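Local structure of ribose-phosphate pyrophosphokinase (Mycobacterium smegmatis, 5MP7) at residues Ala37-Asp42 and Glu47-Phe52; Ala16-Pro21 and Leu75-Ile80; Met172-Pro177 and Arg183-Trp188. The protein probably makes phosphoribosyl pyrophosphate by transferring the pyrophosphoryl group of ATP to the 1-hydroxyl of ribose 5-phosphate, with magnesium as cofactor. All coordinates share one frame; numbering follows the deposited sequence.

Contact 1: Ala37-Asp42 and Glu47-Phe52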
ATOM      1  N   ALA A  37      43.364 -37.034  12.226  1.00 33.66           N
ATOM      2  CA  ALA A  37      42.046 -36.691  11.718  1.00 36.29           C
ATOM      3  C   ALA A  37      41.546 -35.457  12.422  1.00 36.46           C
ATOM      4  O   ALA A  37      41.703 -35.320  13.637  1.00 39.31           O
ATOM      5  CB  ALA A  37      41.068 -37.850  11.960  1.00 39.41           C
ATOM      6  N   GLN A  38      40.972 -34.550  11.662  1.00 38.08           N
ATOM      7  CA  GLN A  38      40.399 -33.375  12.236  1.00 43.67           C
ATOM      8  C   GLN A  38      39.344 -32.786  11.350  1.00 41.94           C
ATOM      9  O   GLN A  38      39.406 -32.911  10.157  1.00 44.15           O
ATOM     10  CB  GLN A  38      41.514 -32.352  12.486  1.00 51.07           C
ATOM     11  CG  GLN A  38      42.223 -31.914  11.204  1.00 53.26           C
ATOM     12  CD  GLN A  38      43.020 -30.660  11.298  1.00 56.77           C
ATOM     13  OE1 GLN A  38      43.528 -30.350  12.342  1.00 55.15           O
ATOM     14  NE2 GLN A  38      43.161 -29.938  10.175  1.00 60.99           N
ATOM     15  N   THR A  39      38.430 -32.060  11.952  1.00 45.90           N
ATOM     16  CA  THR A  39      37.479 -31.239  11.230  1.00 48.36           C
ATOM     17  C   THR A  39      38.046 -29.813  11.171  1.00 47.31           C
ATOM     18  O   THR A  39      38.366 -29.231  12.200  1.00 51.67           O
ATOM     19  CB  THR A  39      36.159 -31.216  11.985  1.00 52.02           C
ATOM     20  OG1 THR A  39      35.802 -32.554  12.335  1.00 49.32           O
ATOM     21  CG2 THR A  39      35.069 -30.562  11.159  1.00 55.17           C
ATOM     22  N   ALA A  40      38.224 -29.272   9.980  1.00 47.53           N
ATOM     23  CA  ALA A  40      38.717 -27.895   9.807  1.00 49.86           C
ATOM     24  C   ALA A  40      37.858 -27.227   8.766  1.00 48.08           C
ATOM     25  O   ALA A  40      37.886 -27.623   7.607  1.00 53.05           O
ATOM     26  CB  ALA A  40      40.185 -27.892   9.385  1.00 51.21           C
ATOM     27  N   ARG A  41      37.110 -26.210   9.173  1.00 50.65           N
ATOM     28  CA  ARG A  41      36.121 -25.564   8.331  1.00 53.66           C
ATOM     29  C   ARG A  41      35.961 -24.088   8.660  1.00 53.91           C
ATOM     30  O   ARG A  41      36.250 -23.662   9.773  1.00 52.16           O
ATOM     31  CB  ARG A  41      34.770 -26.247   8.534  1.00 57.39           C
ATOM     32  CG  ARG A  41      34.749 -27.768   8.317  1.00 65.25           C
ATOM     33  CD  ARG A  41      34.826 -28.277   6.875  1.00 70.32           C
ATOM     34  NE  ARG A  41      34.459 -29.691   6.978  1.00 76.01           N
ATOM     35  CZ  ARG A  41      35.290 -30.685   7.332  1.00 84.41           C
ATOM     36  NH1 ARG A  41      36.593 -30.462   7.530  1.00 86.65           N
ATOM     37  NH2 ARG A  41      34.822 -31.931   7.450  1.00 81.92           N
ATOM     38  N   ASP A  42      35.405 -23.345   7.709  1.00 57.06           N
ATOM     39  CA  ASP A  42      35.204 -21.905   7.826  1.00 61.53           C
ATOM     40  C   ASP A  42      33.729 -21.587   7.974  1.00 57.38           C
ATOM     41  O   ASP A  42      32.900 -22.071   7.211  1.00 63.65           O
ATOM     42  CB  ASP A  42      35.715 -21.171   6.582  1.00 70.01           C
ATOM     43  CG  ASP A  42      37.281 -21.164   6.459  1.00 85.16           C
ATOM     44  OD1 ASP A  42      38.008 -21.411   7.447  1.00101.70           O
ATOM     45  OD2 ASP A  42      37.802 -20.872   5.367  1.00 95.79           O
ATOM     46  N   GLU A  47      35.736 -16.931  10.355  1.00 38.92           N
ATOM     47  CA  GLU A  47      36.204 -17.623  11.557  1.00 39.58           C
ATOM     48  C   GLU A  47      36.458 -19.084  11.250  1.00 38.85           C
ATOM     49  O   GLU A  47      35.662 -19.747  10.616  1.00 41.90           O
ATOM     50  CB  GLU A  47      35.196 -17.521  12.719  1.00 42.01           C
ATOM     51  CG  GLU A  47      35.273 -16.234  13.535  1.00 43.24           C
ATOM     52  CD  GLU A  47      34.041 -15.987  14.424  1.00 47.01           C
ATOM     53  OE1 GLU A  47      33.363 -16.974  14.825  1.00 53.04           O
ATOM     54  OE2 GLU A  47      33.733 -14.792  14.724  1.00 44.34           O
ATOM     55  N   ILE A  48      37.567 -19.589  11.740  1.00 40.97           N
ATOM     56  CA  ILE A  48      37.949 -20.981  11.550  1.00 41.11           C
ATOM     57  C   ILE A  48      37.506 -21.842  12.730  1.00 39.37           C
ATOM     58  O   ILE A  48      37.675 -21.454  13.870  1.00 37.41           O
ATOM     59  CB  ILE A  48      39.471 -21.055  11.398  1.00 41.58           C
ATOM     60  CG1 ILE A  48      39.891 -20.266  10.173  1.00 39.87           C
ATOM     61  CG2 ILE A  48      39.978 -22.476  11.259  1.00 44.43           C
ATOM     62  CD1 ILE A  48      41.226 -19.633  10.382  1.00 40.76           C
ATOM     63  N   PHE A  49      36.992 -23.021  12.417  1.00 41.02           N
ATOM     64  CA  PHE A  49      36.596 -24.000  13.393  1.00 42.14           C
ATOM     65  C   PHE A  49      37.534 -25.175  13.273  1.00 37.88           C
ATOM     66  O   PHE A  49      37.728 -25.695  12.203  1.00 32.50           O
ATOM     67  CB  PHE A  49      35.178 -24.463  13.102  1.00 50.03           C
ATOM     68  CG  PHE A  49      34.690 -25.534  14.038  1.00 58.92           C
ATOM     69  CD1 PHE A  49      35.005 -26.873  13.797  1.00 65.45           C
ATOM     70  CD2 PHE A  49      33.914 -25.219  15.159  1.00 65.11           C
ATOM     71  CE1 PHE A  49      34.576 -27.875  14.656  1.00 66.33           C
ATOM     72  CE2 PHE A  49      33.469 -26.224  16.021  1.00 67.58           C
ATOM     73  CZ  PHE A  49      33.804 -27.557  15.767  1.00 65.65           C
ATOM     74  N   VAL A  50      38.052 -25.648  14.395  1.00 37.20           N
ATOM     75  CA  VAL A  50      39.005 -26.744  14.401  1.00 33.09           C
ATOM     76  C   VAL A  50      38.569 -27.728  15.443  1.00 31.72           C
ATOM     77  O   VAL A  50      38.269 -27.332  16.542  1.00 35.05           O
ATOM     78  CB  VAL A  50      40.443 -26.207  14.661  1.00 36.66           C
ATOM     79  CG1 VAL A  50      41.338 -27.209  15.384  1.00 37.71           C
ATOM     80  CG2 VAL A  50      41.117 -25.832  13.335  1.00 39.71           C
ATOM     81  N   ARG A  51      38.581 -29.017  15.130  1.00 30.71           N
ATOM     82  CA  ARG A  51      38.359 -30.041  16.139  1.00 34.82           C
ATOM     83  C   ARG A  51      39.137 -31.298  15.833  1.00 32.14           C
ATOM     84  O   ARG A  51      39.113 -31.765  14.722  1.00 30.86           O
ATOM     85  CB  ARG A  51      36.884 -30.378  16.228  1.00 38.96           C
ATOM     86  CG  ARG A  51      36.564 -31.291  17.405  1.00 47.12           C
ATOM     87  CD  ARG A  51      35.074 -31.609  17.451  1.00 51.68           C
ATOM     88  NE  ARG A  51      34.674 -32.183  16.173  1.00 52.74           N
ATOM     89  CZ  ARG A  51      33.519 -31.993  15.553  1.00 55.81           C
ATOM     90  NH1 ARG A  51      32.556 -31.234  16.084  1.00 60.41           N
ATOM     91  NH2 ARG A  51      33.331 -32.575  14.375  1.00 55.50           N
ATOM     92  N   PHE A  52      39.832 -31.841  16.823  1.00 35.26           N
ATOM     93  CA  PHE A  52      40.600 -33.057  16.600  1.00 38.64           C
ATOM     94  C   PHE A  52      39.696 -34.253  16.804  1.00 40.45           C
ATOM     95  O   PHE A  52      38.947 -34.305  17.764  1.00 33.58           O
ATOM     96  CB  PHE A  52      41.821 -33.135  17.490  1.00 38.30           C
ATOM     97  CG  PHE A  52      42.787 -32.023  17.243  1.00 42.50           C
ATOM     98  CD1 PHE A  52      43.306 -31.806  15.975  1.00 40.61           C
ATOM     99  CD2 PHE A  52      43.185 -31.186  18.283  1.00 45.85           C
ATOM    100  CE1 PHE A  52      44.190 -30.777  15.746  1.00 41.71           C
ATOM    101  CE2 PHE A  52      44.075 -30.153  18.055  1.00 42.60           C
ATOM    102  CZ  PHE A  52      44.564 -29.937  16.786  1.00 42.09           C
TER

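Contact 2: Ala16-Pro21 and Leu75-Ile80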
ATOM      1  N   ALA A  16      48.059 -31.203  10.230  1.00 33.08           N
ATOM      2  CA  ALA A  16      48.251 -30.399   9.047  1.00 36.50           C
ATOM      3  C   ALA A  16      47.078 -29.490   8.839  1.00 36.55           C
ATOM      4  O   ALA A  16      45.935 -29.879   9.030  1.00 34.36           O
ATOM      5  CB  ALA A  16      48.438 -31.277   7.835  1.00 36.05           C
ATOM      6  N   GLY A  17      47.376 -28.253   8.479  1.00 37.17           N
ATOM      7  CA  GLY A  17      46.351 -27.353   7.985  1.00 40.52           C
ATOM      8  C   GLY A  17      45.988 -27.631   6.529  1.00 38.12           C
ATOM      9  O   GLY A  17      46.585 -28.470   5.882  1.00 41.07           O
ATOM     10  N   ARG A  18      44.982 -26.917   6.042  1.00 40.63           N
ATOM     11  CA  ARG A  18      44.393 -27.146   4.715  1.00 41.87           C
ATOM     12  C   ARG A  18      45.115 -26.455   3.564  1.00 35.55           C
ATOM     13  O   ARG A  18      44.790 -26.715   2.429  1.00 35.17           O
ATOM     14  CB  ARG A  18      42.946 -26.649   4.705  1.00 43.92           C
ATOM     15  CG  ARG A  18      42.008 -27.450   5.590  1.00 47.03           C
ATOM     16  CD  ARG A  18      40.656 -26.751   5.669  1.00 47.20           C
ATOM     17  NE  ARG A  18      40.745 -25.508   6.448  1.00 52.12           N
ATOM     18  CZ  ARG A  18      39.888 -24.480   6.402  1.00 53.47           C
ATOM     19  NH1 ARG A  18      38.834 -24.513   5.596  1.00 54.93           N
ATOM     20  NH2 ARG A  18      40.086 -23.419   7.187  1.00 54.55           N
ATOM     21  N   ALA A  19      46.077 -25.585   3.839  1.00 32.69           N
ATOM     22  CA  ALA A  19      46.704 -24.795   2.789  1.00 33.90           C
ATOM     23  C   ALA A  19      47.515 -25.597   1.743  1.00 33.69           C
ATOM     24  O   ALA A  19      47.553 -25.223   0.580  1.00 33.71           O
ATOM     25  CB  ALA A  19      47.580 -23.695   3.383  1.00 33.41           C
ATOM     26  N   HIS A  20      48.165 -26.679   2.142  1.00 32.36           N
ATOM     27  CA  HIS A  20      49.059 -27.319   1.231  1.00 30.17           C
ATOM     28  C   HIS A  20      49.028 -28.789   1.494  1.00 31.52           C
ATOM     29  O   HIS A  20      49.969 -29.346   2.025  1.00 29.15           O
ATOM     30  CB  HIS A  20      50.439 -26.716   1.377  1.00 29.89           C
ATOM     31  CG  HIS A  20      51.404 -27.163   0.323  1.00 30.81           C
ATOM     32  ND1 HIS A  20      52.749 -26.881   0.386  1.00 30.90           N
ATOM     33  CD2 HIS A  20      51.234 -27.924  -0.779  1.00 30.46           C
ATOM     34  CE1 HIS A  20      53.365 -27.449  -0.628  1.00 27.91           C
ATOM     35  NE2 HIS A  20      52.471 -28.092  -1.350  1.00 28.53           N
ATOM     36  N   PRO A  21      47.939 -29.445   1.056  1.00 36.31           N
ATOM     37  CA  PRO A  21      47.718 -30.884   1.288  1.00 36.81           C
ATOM     38  C   PRO A  21      48.734 -31.861   0.637  1.00 37.53           C
ATOM     39  O   PRO A  21      49.022 -32.905   1.231  1.00 42.32           O
ATOM     40  CB  PRO A  21      46.279 -31.120   0.778  1.00 38.78           C
ATOM     41  CG  PRO A  21      45.920 -29.911  -0.052  1.00 39.70           C
ATOM     42  CD  PRO A  21      46.805 -28.784   0.368  1.00 36.59           C
ATOM     43  N   LEU A  75      47.770 -18.553   8.910  1.00 26.65           N
ATOM     44  CA  LEU A  75      48.481 -18.246  10.151  1.00 29.37           C
ATOM     45  C   LEU A  75      47.566 -18.385  11.370  1.00 26.89           C
ATOM     46  O   LEU A  75      47.955 -19.002  12.366  1.00 25.12           O
ATOM     47  CB  LEU A  75      49.088 -16.835  10.075  1.00 31.59           C
ATOM     48  CG  LEU A  75      49.853 -16.409  11.311  1.00 36.11           C
ATOM     49  CD1 LEU A  75      51.001 -17.374  11.652  1.00 36.96           C
ATOM     50  CD2 LEU A  75      50.351 -14.985  11.070  1.00 39.65           C
ATOM     51  N   MET A  76      46.348 -17.840  11.287  1.00 26.49           N
ATOM     52  CA  MET A  76      45.341 -18.054  12.355  1.00 27.67           C
ATOM     53  C   MET A  76      44.955 -19.518  12.519  1.00 26.18           C
ATOM     54  O   MET A  76      44.826 -19.965  13.625  1.00 24.37           O
ATOM     55  CB  MET A  76      44.080 -17.266  12.119  1.00 30.98           C
ATOM     56  CG  MET A  76      44.269 -15.766  12.316  1.00 39.22           C
ATOM     57  SD  MET A  76      44.880 -15.247  13.937  1.00 47.54           S
ATOM     58  CE  MET A  76      43.847 -16.223  15.040  1.00 41.47           C
ATOM     59  N   GLU A  77      44.845 -20.279  11.427  1.00 24.82           N
ATOM     60  CA  GLU A  77      44.536 -21.688  11.548  1.00 25.88           C
ATOM     61  C   GLU A  77      45.610 -22.432  12.329  1.00 23.52           C
ATOM     62  O   GLU A  77      45.296 -23.265  13.157  1.00 22.31           O
ATOM     63  CB  GLU A  77      44.295 -22.329  10.166  1.00 30.64           C
ATOM     64  CG  GLU A  77      43.999 -23.829  10.235  1.00 38.07           C
ATOM     65  CD  GLU A  77      43.472 -24.435   8.917  1.00 45.83           C
ATOM     66  OE1 GLU A  77      44.286 -24.785   8.004  1.00 41.10           O
ATOM     67  OE2 GLU A  77      42.224 -24.607   8.811  1.00 54.03           O
ATOM     68  N   GLN A  78      46.876 -22.147  12.043  1.00 23.09           N
ATOM     69  CA  GLN A  78      47.983 -22.752  12.767  1.00 22.75           C
ATOM     70  C   GLN A  78      47.975 -22.373  14.243  1.00 23.86           C
ATOM     71  O   GLN A  78      48.153 -23.237  15.096  1.00 23.55           O
ATOM     72  CB  GLN A  78      49.310 -22.363  12.120  1.00 23.45           C
ATOM     73  CG  GLN A  78      50.506 -23.070  12.718  1.00 26.35           C
ATOM     74  CD  GLN A  78      51.712 -23.018  11.820  1.00 27.96           C
ATOM     75  OE1 GLN A  78      51.980 -21.984  11.238  1.00 32.43           O
ATOM     76  NE2 GLN A  78      52.400 -24.134  11.651  1.00 28.86           N
ATOM     77  N   LEU A  79      47.748 -21.097  14.555  1.00 24.58           N
ATOM     78  CA  LEU A  79      47.660 -20.669  15.956  1.00 25.23           C
ATOM     79  C   LEU A  79      46.504 -21.320  16.695  1.00 23.88           C
ATOM     80  O   LEU A  79      46.671 -21.689  17.858  1.00 22.59           O
ATOM     81  CB  LEU A  79      47.504 -19.151  16.085  1.00 27.05           C
ATOM     82  CG  LEU A  79      48.673 -18.327  15.564  1.00 27.17           C
ATOM     83  CD1 LEU A  79      48.275 -16.872  15.484  1.00 25.99           C
ATOM     84  CD2 LEU A  79      49.898 -18.507  16.422  1.00 27.81           C
ATOM     85  N   ILE A  80      45.363 -21.462  16.028  1.00 22.89           N
ATOM     86  CA  ILE A  80      44.184 -22.118  16.623  1.00 24.57           C
ATOM     87  C   ILE A  80      44.454 -23.611  16.914  1.00 26.00           C
ATOM     88  O   ILE A  80      44.122 -24.089  17.973  1.00 23.83           O
ATOM     89  CB  ILE A  80      42.948 -21.906  15.762  1.00 24.26           C
ATOM     90  CG1 ILE A  80      42.478 -20.479  15.940  1.00 27.04           C
ATOM     91  CG2 ILE A  80      41.801 -22.800  16.156  1.00 25.17           C
ATOM     92  CD1 ILE A  80      41.623 -19.984  14.779  1.00 29.70           C
TER

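Contact 3: Met172-Pro177 and Arg183-Trp188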
ATOM      1  N   MET A 172      80.302 -21.485 -15.150  1.00 46.19           N
ATOM      2  CA  MET A 172      79.299 -20.842 -14.293  1.00 50.15           C
ATOM      3  C   MET A 172      79.762 -19.555 -13.583  1.00 46.62           C
ATOM      4  O   MET A 172      80.895 -19.438 -13.195  1.00 45.88           O
ATOM      5  CB  MET A 172      78.790 -21.854 -13.259  1.00 56.76           C
ATOM      6  CG  MET A 172      77.964 -22.995 -13.872  1.00 63.32           C
ATOM      7  SD  MET A 172      77.221 -24.116 -12.643  1.00 63.98           S
ATOM      8  CE  MET A 172      78.624 -25.111 -12.127  1.00 66.25           C
ATOM      9  N   VAL A 173      78.844 -18.611 -13.425  1.00 41.35           N
ATOM     10  CA  VAL A 173      79.013 -17.529 -12.485  1.00 38.40           C
ATOM     11  C   VAL A 173      77.718 -17.454 -11.629  1.00 37.21           C
ATOM     12  O   VAL A 173      76.597 -17.595 -12.147  1.00 32.26           O
ATOM     13  CB  VAL A 173      79.381 -16.193 -13.202  1.00 43.32           C
ATOM     14  CG1 VAL A 173      78.243 -15.678 -14.060  1.00 42.85           C
ATOM     15  CG2 VAL A 173      79.755 -15.098 -12.214  1.00 44.08           C
ATOM     16  N   VAL A 174      77.864 -17.322 -10.303  1.00 33.56           N
ATOM     17  CA  VAL A 174      76.709 -17.172  -9.425  1.00 29.31           C
ATOM     18  C   VAL A 174      76.407 -15.697  -9.365  1.00 30.38           C
ATOM     19  O   VAL A 174      77.307 -14.907  -9.162  1.00 32.87           O
ATOM     20  CB  VAL A 174      76.963 -17.766  -8.041  1.00 27.52           C
ATOM     21  CG1 VAL A 174      75.740 -17.626  -7.181  1.00 28.32           C
ATOM     22  CG2 VAL A 174      77.256 -19.238  -8.147  1.00 28.37           C
ATOM     23  N   VAL A 175      75.153 -15.318  -9.561  1.00 32.22           N
ATOM     24  CA  VAL A 175      74.747 -13.902  -9.579  1.00 31.00           C
ATOM     25  C   VAL A 175      73.670 -13.643  -8.538  1.00 32.44           C
ATOM     26  O   VAL A 175      72.654 -14.344  -8.487  1.00 30.47           O
ATOM     27  CB  VAL A 175      74.203 -13.497 -10.942  1.00 32.16           C
ATOM     28  CG1 VAL A 175      73.892 -12.015 -10.980  1.00 33.38           C
ATOM     29  CG2 VAL A 175      75.204 -13.849 -12.024  1.00 36.26           C
ATOM     30  N   SER A 176      73.873 -12.624  -7.724  1.00 33.21           N
ATOM     31  CA  SER A 176      72.854 -12.186  -6.786  1.00 35.94           C
ATOM     32  C   SER A 176      72.037 -11.042  -7.399  1.00 36.47           C
ATOM     33  O   SER A 176      72.588 -10.080  -7.904  1.00 35.93           O
ATOM     34  CB  SER A 176      73.498 -11.714  -5.500  1.00 38.22           C
ATOM     35  OG  SER A 176      72.485 -11.428  -4.549  1.00 43.99           O
ATOM     36  N   PRO A 177      70.713 -11.136  -7.362  1.00 40.35           N
ATOM     37  CA  PRO A 177      69.882 -10.110  -8.013  1.00 43.94           C
ATOM     38  C   PRO A 177      69.854  -8.780  -7.268  1.00 49.34           C
ATOM     39  O   PRO A 177      69.337  -7.799  -7.804  1.00 49.52           O
ATOM     40  CB  PRO A 177      68.493 -10.739  -8.068  1.00 44.07           C
ATOM     41  CG  PRO A 177      68.522 -11.842  -7.067  1.00 42.97           C
ATOM     42  CD  PRO A 177      69.924 -12.192  -6.731  1.00 40.32           C
ATOM     43  N   ARG A 183      75.919 -12.636   0.236  1.00 38.67           N
ATOM     44  CA  ARG A 183      76.536 -13.615   1.110  1.00 45.08           C
ATOM     45  C   ARG A 183      76.072 -15.035   0.812  1.00 46.83           C
ATOM     46  O   ARG A 183      76.864 -15.967   0.832  1.00 44.03           O
ATOM     47  CB  ARG A 183      76.262 -13.277   2.594  1.00 52.59           C
ATOM     48  CG  ARG A 183      76.751 -14.310   3.624  1.00 58.61           C
ATOM     49  CD  ARG A 183      78.230 -14.593   3.495  1.00 62.24           C
ATOM     50  NE  ARG A 183      78.561 -15.886   4.087  1.00 70.28           N
ATOM     51  CZ  ARG A 183      79.572 -16.687   3.704  1.00 73.40           C
ATOM     52  NH1 ARG A 183      80.412 -16.361   2.716  1.00 74.54           N
ATOM     53  NH2 ARG A 183      79.760 -17.849   4.334  1.00 71.28           N
ATOM     54  N   VAL A 184      74.775 -15.206   0.570  1.00 46.51           N
ATOM     55  CA  VAL A 184      74.246 -16.530   0.282  1.00 43.07           C
ATOM     56  C   VAL A 184      74.791 -16.961  -1.071  1.00 41.27           C
ATOM     57  O   VAL A 184      75.181 -18.107  -1.245  1.00 39.21           O
ATOM     58  CB  VAL A 184      72.694 -16.589   0.315  1.00 42.87           C
ATOM     59  CG1 VAL A 184      72.219 -17.992  -0.058  1.00 44.07           C
ATOM     60  CG2 VAL A 184      72.185 -16.240   1.716  1.00 41.75           C
ATOM     61  N   ALA A 185      74.808 -16.035  -2.016  1.00 38.35           N
ATOM     62  CA  ALA A 185      75.350 -16.301  -3.330  1.00 37.81           C
ATOM     63  C   ALA A 185      76.781 -16.764  -3.256  1.00 39.42           C
ATOM     64  O   ALA A 185      77.165 -17.659  -3.983  1.00 35.63           O
ATOM     65  CB  ALA A 185      75.245 -15.067  -4.208  1.00 38.87           C
ATOM     66  N   GLU A 186      77.550 -16.166  -2.346  1.00 42.06           N
ATOM     67  CA  GLU A 186      78.923 -16.585  -2.073  1.00 42.36           C
ATOM     68  C   GLU A 186      78.986 -18.026  -1.589  1.00 39.26           C
ATOM     69  O   GLU A 186      79.852 -18.771  -2.000  1.00 40.03           O
ATOM     70  CB  GLU A 186      79.571 -15.651  -1.041  1.00 48.02           C
ATOM     71  CG  GLU A 186      81.103 -15.671  -0.995  1.00 49.41           C
ATOM     72  CD  GLU A 186      81.677 -14.678   0.026  1.00 51.51           C
ATOM     73  OE1 GLU A 186      82.524 -13.811  -0.348  1.00 49.36           O
ATOM     74  OE2 GLU A 186      81.258 -14.751   1.222  1.00 54.27           O
ATOM     75  N   LYS A 187      78.060 -18.417  -0.724  1.00 41.24           N
ATOM     76  CA  LYS A 187      77.962 -19.820  -0.262  1.00 44.49           C
ATOM     77  C   LYS A 187      77.684 -20.807  -1.411  1.00 39.87           C
ATOM     78  O   LYS A 187      78.245 -21.883  -1.456  1.00 35.32           O
ATOM     79  CB  LYS A 187      76.875 -19.988   0.818  1.00 49.97           C
ATOM     80  CG  LYS A 187      77.169 -19.320   2.169  1.00 55.74           C
ATOM     81  CD  LYS A 187      76.211 -19.765   3.292  1.00 58.19           C
ATOM     82  CE  LYS A 187      76.591 -20.930   4.157  1.00 64.47           C
ATOM     83  NZ  LYS A 187      78.020 -21.138   4.453  1.00 66.68           N
ATOM     84  N   TRP A 188      76.838 -20.412  -2.343  1.00 36.89           N
ATOM     85  CA  TRP A 188      76.525 -21.249  -3.486  1.00 37.67           C
ATOM     86  C   TRP A 188      77.735 -21.426  -4.380  1.00 33.93           C
ATOM     87  O   TRP A 188      77.976 -22.503  -4.898  1.00 30.54           O
ATOM     88  CB  TRP A 188      75.387 -20.633  -4.308  1.00 38.94           C
ATOM     89  CG  TRP A 188      74.057 -20.865  -3.738  1.00 40.15           C
ATOM     90  CD1 TRP A 188      73.686 -20.689  -2.462  1.00 43.98           C
ATOM     91  CD2 TRP A 188      72.904 -21.273  -4.443  1.00 42.17           C
ATOM     92  NE1 TRP A 188      72.357 -20.974  -2.308  1.00 47.63           N
ATOM     93  CE2 TRP A 188      71.854 -21.337  -3.525  1.00 45.24           C
ATOM     94  CE3 TRP A 188      72.660 -21.607  -5.771  1.00 49.55           C
ATOM     95  CZ2 TRP A 188      70.567 -21.728  -3.884  1.00 48.70           C
ATOM     96  CZ3 TRP A 188      71.395 -22.012  -6.132  1.00 50.76           C
ATOM     97  CH2 TRP A 188      70.360 -22.066  -5.193  1.00 51.47           C
TER

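Contact 1: Ala37-Asp42 and Glu47-Phe52
Gln-38 and Phe-52 lie alongside each other, amide and ring planes 26° apart, with Gln-38 OE1 3.5 Å from Phe-52 CE1; Phe-15 packs edge-to-face with the same ring. The opposite face of the hairpin carries the Phe-49 ring and the guanidinium groups of Arg-41 and Arg-51. Thr-39 CG2 sits 3.8 Å above the plane of the Arg-41 group, over its centre, and at its edge Arg-41 NH1 bonds Ala-40 O, 3.1 Å away in the guanidinium plane. One face of the Arg-51 group carries Phe-49 CE1. Beside Thr-39, Arg-51 NH2 gives Thr-39 OG1 a weak bond, 3.2 Å long and bent to 130°; the stronger partner of that hydroxyl is Asp-53. Thr-39 pairs with Arg-51 and Arg-41 with Phe-49 through two backbone bonds each, the shortest being Phe-49 N to Arg-41 O at 2.8 Å. Asp-42 OD1 touches Ile-48 CG1 at 3.5 Å but is salt-bridged to Arg-18. At the turn end, just before strand 48-52, Glu-47, a predicted ATP-binding residue, forms a salt bridge with Arg-104 of the second subunit. Strand axes 4.6 Å apart, running at 177°, and alternating hydrogen-bonded and non-hydrogen-bonded pairs identify an antiparallel beta hairpin at a subunit interface.

Contact 2: Ala16-Pro21 and Leu75-Ile80
The turn between strand 12-16 and helix 21-31 meets helix 71-87 here, and the contact rests on one acidic side chain, Glu-77, which reaches from the helix to Gly-17 and Arg-18. With CG set opposite the main-chain nitrogen and the chain extended beyond it, Glu-77 carries its carboxylate out to the turn. There each oxygen has its own task. OE1 accepts the backbone N-H of Arg-18 at 3.0 Å, with a nearly straight N-H...O angle of 165° and an approach from the syn side, 23° out of the carboxylate plane. OE2 takes the side chain: OE2 of Glu-77 receives Arg-18 NE on its syn lone pair, 2.9 Å away, whereas Arg-18 NH2, at the same distance of 2.9 Å from that oxygen, comes from above the carboxylate plane. OE2 itself is near the guanidinium plane, so the grip is side-on, although the two planar groups are turned 50° apart. A bend at chi3 of Arg-18 brings this edge round to the acid. These donors, with Gln-65 NE2 as a further one to OE1, probably favour the charged form of the buried Glu-77.

Strand, turn and following helix open the N-terminal domain, whose family belongs to the PRTase-like clan, and the salt bridge ties that opening turn to a later helix of the same domain. Gly-17 passes close to Glu-77 OE1, its CA 3.3 Å away and out of the carboxylate plane, and having no side chain it avoids a clash there. Arg-18 NH2 also bridges to a second acid, so that two acids limit rotation of the guanidinium.

Contact 3: Met172-Pro177 and Arg183-Trp188
This is a buried apolar contact between a strand and the helix that follows it, within the beta-alpha-beta unit formed by strand 172-176, helix 182-191 and strand 197-202. The short segments support that reading: their axes approach to 7.9 Å at an angle of 164°, so the helix runs back over one face of the sheet, nearly antiparallel to the strand. Val-174 and Ser-176, alternate residues of the strand, both point toward the helix, and Ala-185 meets them with its methyl group. Ala-185 CB is 4.0 Å from Val-174 CG1 and 4.0 Å from Ser-176 CB, which places this small residue over both positions. CG1 of Val-174 stands trans to the main-chain nitrogen (chi1 -178°), a setting that directs this branch at the helix; it reaches Ala-185 O at 3.5 Å and Trp-188 CB at 4.2 Å. Trp-188 contributes its CB, while the indole leads away to pack on helix 156-167 and on Thr-229. Leu-197 of the neighbouring strand also touches Val-174 and Ala-185.

The hydroxyl of Ser-176 is engaged with the backbone O of Asp-178, a predicted magnesium ligand, and Pro-177 O accepts from Lys-202. With carbon contacts of 4.0 to 4.2 Å and no hydrogen bond between the segments, helix and strand are held by the fit of small apolar groups, while polar atoms at the strand's C-terminal end are bonded to the adjoining loop and to Lys-202, predicted to be catalytic.

Overall arrangement
Contacts 1 and 2 share the N-terminal domain, with centres 10 Å apart, and the hairpin 37-42/47-52 is nested within the chain loop closed by 16-21 and 75-80. They touch directly, joined by a salt bridge between the hairpin and the turn and by Ile-48 packing against helix 71-87. Both also meet the second subunit, which places this joined pair at an interface of the hexamer. Contact 3 comes later in the chain, in the mixed sheet; its centre is 43 Å from that of contact 1 and 34 Å from that of contact 2. The interface hairpin and the strand-helix packing next to the predicted magnesium ligand Asp-178 thus lie on opposite sides of the chain's centre.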